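Local coordinates for protein Cys-Gly metallodipeptidase DUG1 (Saccharomyces cerevisiae, PDB 4G1P) that hydrolyses the dipeptide Cys-Gly with a zinc- or manganese-dependent active site and serves as the catalytic component of the complex that degrades glutathione, at residues V196-N201 with G421-T426; Y213-C218 with A388-D393. One frame throughout, in Å; residues are numbered along the deposited sequence.

Interaction 1. Residues V196-N201 with G421-T426; sequences VCISDN and GSIPIT. With CYS (cysteine), chain E.
I198 and D200 meet I423 in a small, buried apolar contact beside the zinc site, in the alpha/beta catalytic domain of an M20-family metallopeptidase. Strand 195-198 lies within the mixed sheet of this domain, parallel to both neighbours, 96-102 and 437-439. Its end delivers D200, which binds a zinc ion together with D137; H102, close by, is assigned to the same metal by similarity. Facing them, 421-426 links strand 415-419 to helix 426-433. No hydrogen bond joins the two segments directly; about 199 Å² is buried between them, mostly by van der Waals contact.

I423 does most of the touching. Its CG1 lies beside the backbone N (chi1 -53°), and the extended second torsion carries CD1 out against D200, 3.7 Å from D200 CB. The same methyl also approaches the backbone of that residue, with I423 CD1 3.6 Å from D200 O. The aspartate is thus met at its CB, the root of the side chain, while its carboxylate serves the metal. That methyl meets I198 as well, whose CG2 lies 3.9 Å from I423 CD1; the two side chains run past one another in opposing senses. The far end of I198 reaches the turn that leads into helix 426-433: I198 CD1 comes 4.3 Å from I425 CD1 and also nears T426 CB. Y100 of strand 96-102 packs on both I198 and I425.

S422 points its CB away from 196-201 and lines the pockets of the bound glycine and cysteine; S422 N is 3.6 Å from O of the cysteine. Directly after it the chain folds into a type I beta turn from I423 to T426, closed by a backbone hydrogen bond of 3.0 Å from T426 N to I423 O.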
# COMPACT_ATOMS: atom_id res chain seq x y z
N VAL A 196 34.81 -19.86 -6.71
CA VAL A 196 33.48 -19.37 -7.02
C VAL A 196 33.55 -17.89 -7.38
O VAL A 196 34.17 -17.10 -6.66
CB VAL A 196 32.52 -19.60 -5.86
CG1 VAL A 196 31.20 -18.86 -6.10
CG2 VAL A 196 32.29 -21.09 -5.67
N CYS A 197 32.93 -17.55 -8.51
CA CYS A 197 32.79 -16.16 -8.92
C CYS A 197 31.32 -15.74 -8.99
O CYS A 197 30.46 -16.49 -9.47
CB CYS A 197 33.45 -15.92 -10.27
SG CYS A 197 33.53 -14.18 -10.61
N ILE A 198 31.03 -14.53 -8.53
CA ILE A 198 29.67 -14.01 -8.57
C ILE A 198 29.68 -12.62 -9.16
O ILE A 198 30.46 -11.77 -8.73
CB ILE A 198 29.06 -13.92 -7.16
CG1 ILE A 198 28.80 -15.30 -6.59
CG2 ILE A 198 27.75 -13.15 -7.20
CD1 ILE A 198 28.36 -15.27 -5.13
N SER A 199 28.83 -12.40 -10.15
CA SER A 199 28.63 -11.08 -10.69
C SER A 199 27.22 -10.64 -10.36
O SER A 199 26.28 -10.95 -11.08
CB SER A 199 28.83 -11.09 -12.20
OG SER A 199 28.84 -9.78 -12.71
N ASP A 200 27.06 -9.93 -9.25
CA ASP A 200 25.74 -9.60 -8.76
C ASP A 200 25.76 -8.35 -7.89
O ASP A 200 25.03 -8.25 -6.92
CB ASP A 200 25.19 -10.77 -7.94
CG ASP A 200 23.67 -10.87 -7.98
OD1 ASP A 200 23.02 -10.00 -8.59
OD2 ASP A 200 23.13 -11.81 -7.39
N ASN A 201 26.63 -7.42 -8.24
CA ASN A 201 26.63 -6.11 -7.62
C ASN A 201 27.17 -5.10 -8.60
O ASN A 201 27.16 -5.36 -9.79
CB ASN A 201 27.39 -6.10 -6.30
CG ASN A 201 28.88 -6.33 -6.47
OD1 ASN A 201 29.30 -7.20 -7.24
ND2 ASN A 201 29.68 -5.53 -5.78
N GLY A 421 24.99 -3.65 -0.34
CA GLY A 421 24.00 -4.66 -0.68
C GLY A 421 24.37 -6.02 -0.15
O GLY A 421 25.37 -6.16 0.56
N SER A 422 23.58 -7.03 -0.51
CA SER A 422 23.73 -8.37 0.02
C SER A 422 23.59 -9.44 -1.04
O SER A 422 22.80 -9.32 -1.97
CB SER A 422 22.67 -8.62 1.08
OG SER A 422 22.73 -7.59 2.03
N ILE A 423 24.37 -10.50 -0.91
CA ILE A 423 24.17 -11.68 -1.72
C ILE A 423 24.21 -12.86 -0.78
O ILE A 423 25.23 -13.49 -0.62
CB ILE A 423 25.24 -11.84 -2.79
CG1 ILE A 423 25.36 -10.55 -3.61
CG2 ILE A 423 24.91 -13.02 -3.66
CD1 ILE A 423 26.58 -10.50 -4.52
N PRO A 424 23.09 -13.15 -0.14
CA PRO A 424 22.93 -14.16 0.90
C PRO A 424 23.79 -15.44 0.81
O PRO A 424 24.38 -15.76 1.84
CB PRO A 424 21.44 -14.49 0.82
CG PRO A 424 20.84 -13.16 0.50
CD PRO A 424 21.81 -12.45 -0.41
N ILE A 425 23.87 -16.14 -0.33
CA ILE A 425 24.57 -17.45 -0.32
C ILE A 425 26.08 -17.38 -0.43
O ILE A 425 26.74 -18.43 -0.40
CB ILE A 425 24.12 -18.45 -1.42
CG1 ILE A 425 23.69 -17.71 -2.68
CG2 ILE A 425 23.06 -19.42 -0.90
CD1 ILE A 425 24.84 -17.08 -3.40
N THR A 426 26.62 -16.18 -0.60
CA THR A 426 28.04 -15.99 -0.77
C THR A 426 28.82 -16.73 0.34
O THR A 426 29.75 -17.48 0.05
CB THR A 426 28.42 -14.50 -0.84
OG1 THR A 426 29.85 -14.36 -0.95
CG2 THR A 426 27.96 -13.78 0.41
N CYS E . 18.02 -7.87 -2.72
CA CYS E . 17.77 -7.78 -1.30
C CYS E . 18.78 -6.80 -0.68
O CYS E . 19.99 -6.95 -0.84
CB CYS E . 17.85 -9.16 -0.64
SG CYS E . 17.50 -9.17 1.09

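Interaction 2. Residues Y213-C218 with A388-D393; sequences YGLRGC and AYWVSD
Y213 and L215 pair with S392 and W390 through three backbone hydrogen bonds. S392 N gives its hydrogen to Y213 O (2.8 Å), arriving almost end-on to the carbonyl, with a C=O...N angle of 174°. L215 and W390 form the antiparallel hydrogen-bonded pair: L215 N reaches W390 O at 2.7 Å, and W390 N returns to L215 O at 2.8 Å, both donors tilted somewhat from the carbonyl plane. Between these bonds G214 faces V391 in a non-hydrogen-bonded pair, their CA atoms 4.3 Å apart.

The indole of W390 folds back over the partner strand. Its CG is anti to the backbone N (chi1 171°), and the six-membered ring passes across the peptide after Y213, so that Y213 O lies over one ring face, 3.4 Å from W390 CZ3. L215, on the same sheet face, sets its CD1 4.0 Å from W390 CE3. With the indole gone, as in an alanine here, L215 CD1 and the ring-facing side of the Y213 peptide would probably lose their cover, and Q430 OE1 its bond from W390 NE1.

Both segments belong to long strands, each interrupted by a bulge or short loop, in a mixed sheet in which 210-226 pairs antiparallel with 378-391 and 340-349 and parallel with 415-419, within the alpha/beta scaffold of this M20 peptidase. Past the L215-W390 pair, Y389 CB lies alongside the backbone of G217, while the CB of R216 points away from 388-393. Farther out, T426 and L427 of helix 426-433 pack on W390, and F416 and R418 of strand 415-419 on Y213. The guanidinium of R216 hydrogen-bonds Y316 O and, across the dimer interface, G238 O of the second subunit.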
# COMPACT_ATOMS: atom_id res chain seq x y z
N TYR A 213 35.12 -7.27 -2.01
CA TYR A 213 35.57 -8.28 -1.06
C TYR A 213 34.68 -8.43 0.18
O TYR A 213 34.99 -9.22 1.08
CB TYR A 213 37.03 -8.04 -0.67
CG TYR A 213 37.29 -6.76 0.11
CD1 TYR A 213 37.57 -5.57 -0.54
CD2 TYR A 213 37.26 -6.75 1.50
CE1 TYR A 213 37.80 -4.41 0.16
CE2 TYR A 213 37.48 -5.60 2.20
CZ TYR A 213 37.76 -4.44 1.54
OH TYR A 213 37.99 -3.29 2.26
N GLY A 214 33.57 -7.68 0.23
CA GLY A 214 32.68 -7.71 1.39
C GLY A 214 31.21 -7.36 1.16
O GLY A 214 30.89 -6.41 0.44
N LEU A 215 30.32 -8.11 1.78
CA LEU A 215 28.89 -7.82 1.69
C LEU A 215 28.26 -7.69 3.06
O LEU A 215 28.59 -8.42 3.99
CB LEU A 215 28.17 -8.96 0.98
CG LEU A 215 28.46 -9.17 -0.50
CD1 LEU A 215 28.20 -10.61 -0.83
CD2 LEU A 215 27.57 -8.27 -1.31
N ARG A 216 27.31 -6.76 3.20
CA ARG A 216 26.50 -6.73 4.39
C ARG A 216 25.45 -7.81 4.29
O ARG A 216 25.01 -8.14 3.19
CB ARG A 216 25.76 -5.42 4.49
CG ARG A 216 26.54 -4.23 4.90
CD ARG A 216 25.78 -3.08 4.36
NE ARG A 216 25.61 -1.98 5.28
CZ ARG A 216 24.90 -0.89 4.99
NH1 ARG A 216 24.29 -0.80 3.81
NH2 ARG A 216 24.80 0.09 5.86
N GLY A 217 25.02 -8.34 5.42
CA GLY A 217 23.89 -9.24 5.43
C GLY A 217 22.59 -8.45 5.50
O GLY A 217 22.58 -7.21 5.46
N CYS A 218 21.49 -9.17 5.61
CA CYS A 218 20.19 -8.52 5.65
C CYS A 218 19.17 -9.34 6.45
O CYS A 218 18.95 -10.52 6.19
CB CYS A 218 19.68 -8.24 4.22
SG CYS A 218 18.16 -7.24 4.17
N ALA A 388 23.41 -13.80 5.37
CA ALA A 388 24.61 -13.51 6.14
C ALA A 388 25.45 -12.42 5.52
O ALA A 388 25.44 -12.23 4.32
CB ALA A 388 25.43 -14.74 6.31
N TYR A 389 26.19 -11.70 6.36
CA TYR A 389 27.22 -10.81 5.86
C TYR A 389 28.44 -11.63 5.47
O TYR A 389 28.55 -12.81 5.81
CB TYR A 389 27.59 -9.75 6.91
CG TYR A 389 28.09 -10.30 8.22
CD1 TYR A 389 29.41 -10.75 8.35
CD2 TYR A 389 27.28 -10.35 9.34
CE1 TYR A 389 29.88 -11.23 9.54
CE2 TYR A 389 27.74 -10.84 10.54
CZ TYR A 389 29.05 -11.28 10.63
OH TYR A 389 29.52 -11.76 11.82
N TRP A 390 29.38 -11.01 4.75
CA TRP A 390 30.53 -11.75 4.27
C TRP A 390 31.70 -10.81 4.12
O TRP A 390 31.55 -9.71 3.59
CB TRP A 390 30.21 -12.43 2.95
CG TRP A 390 31.38 -13.05 2.23
CD1 TRP A 390 31.96 -14.26 2.50
CD2 TRP A 390 32.09 -12.51 1.11
NE1 TRP A 390 32.99 -14.50 1.62
CE2 TRP A 390 33.09 -13.44 0.75
CE3 TRP A 390 31.97 -11.32 0.37
CZ2 TRP A 390 33.98 -13.23 -0.31
CZ3 TRP A 390 32.85 -11.11 -0.68
CH2 TRP A 390 33.85 -12.06 -1.01
N VAL A 391 32.86 -11.21 4.62
CA VAL A 391 34.05 -10.41 4.47
C VAL A 391 35.18 -11.34 4.10
O VAL A 391 35.34 -12.42 4.69
CB VAL A 391 34.44 -9.65 5.76
CG1 VAL A 391 35.43 -8.55 5.43
CG2 VAL A 391 33.25 -9.05 6.44
N SER A 392 35.98 -10.93 3.13
CA SER A 392 37.11 -11.73 2.72
C SER A 392 38.31 -10.86 2.49
O SER A 392 38.20 -9.64 2.35
CB SER A 392 36.78 -12.50 1.45
OG SER A 392 37.96 -12.65 0.68
N ASP A 393 39.48 -11.50 2.44
CA ASP A 393 40.72 -10.82 2.16
C ASP A 393 40.90 -10.80 0.66
O ASP A 393 40.95 -11.86 0.03
CB ASP A 393 41.89 -11.54 2.83
CG ASP A 393 43.23 -11.30 2.12
OD1 ASP A 393 43.52 -12.02 1.14
OD2 ASP A 393 43.99 -10.39 2.56

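Overall arrangement
Both segments of interaction 2 lie, in sequence, between the two segments of interaction 1, and the centres of the two contacts are about 9 Å apart. They touch directly through 421-426: S422 OG is 2.6 Å from R216 O, a probable hydrogen bond, and T426 CG2 packs 3.4 Å from L215 CD1. T426 OG1 also lies 3.6 Å from W390 CD2, so the start of helix 426-433 serves both contacts. Interaction 1 holds a metal ligand, the D200 side chain being about 3 Å from a zinc ion between nearest atoms. In interaction 2 the L215 side chain is about 8 Å from the bound cysteine, again between nearest atoms; S422 and C218 both line the pocket of that cysteine.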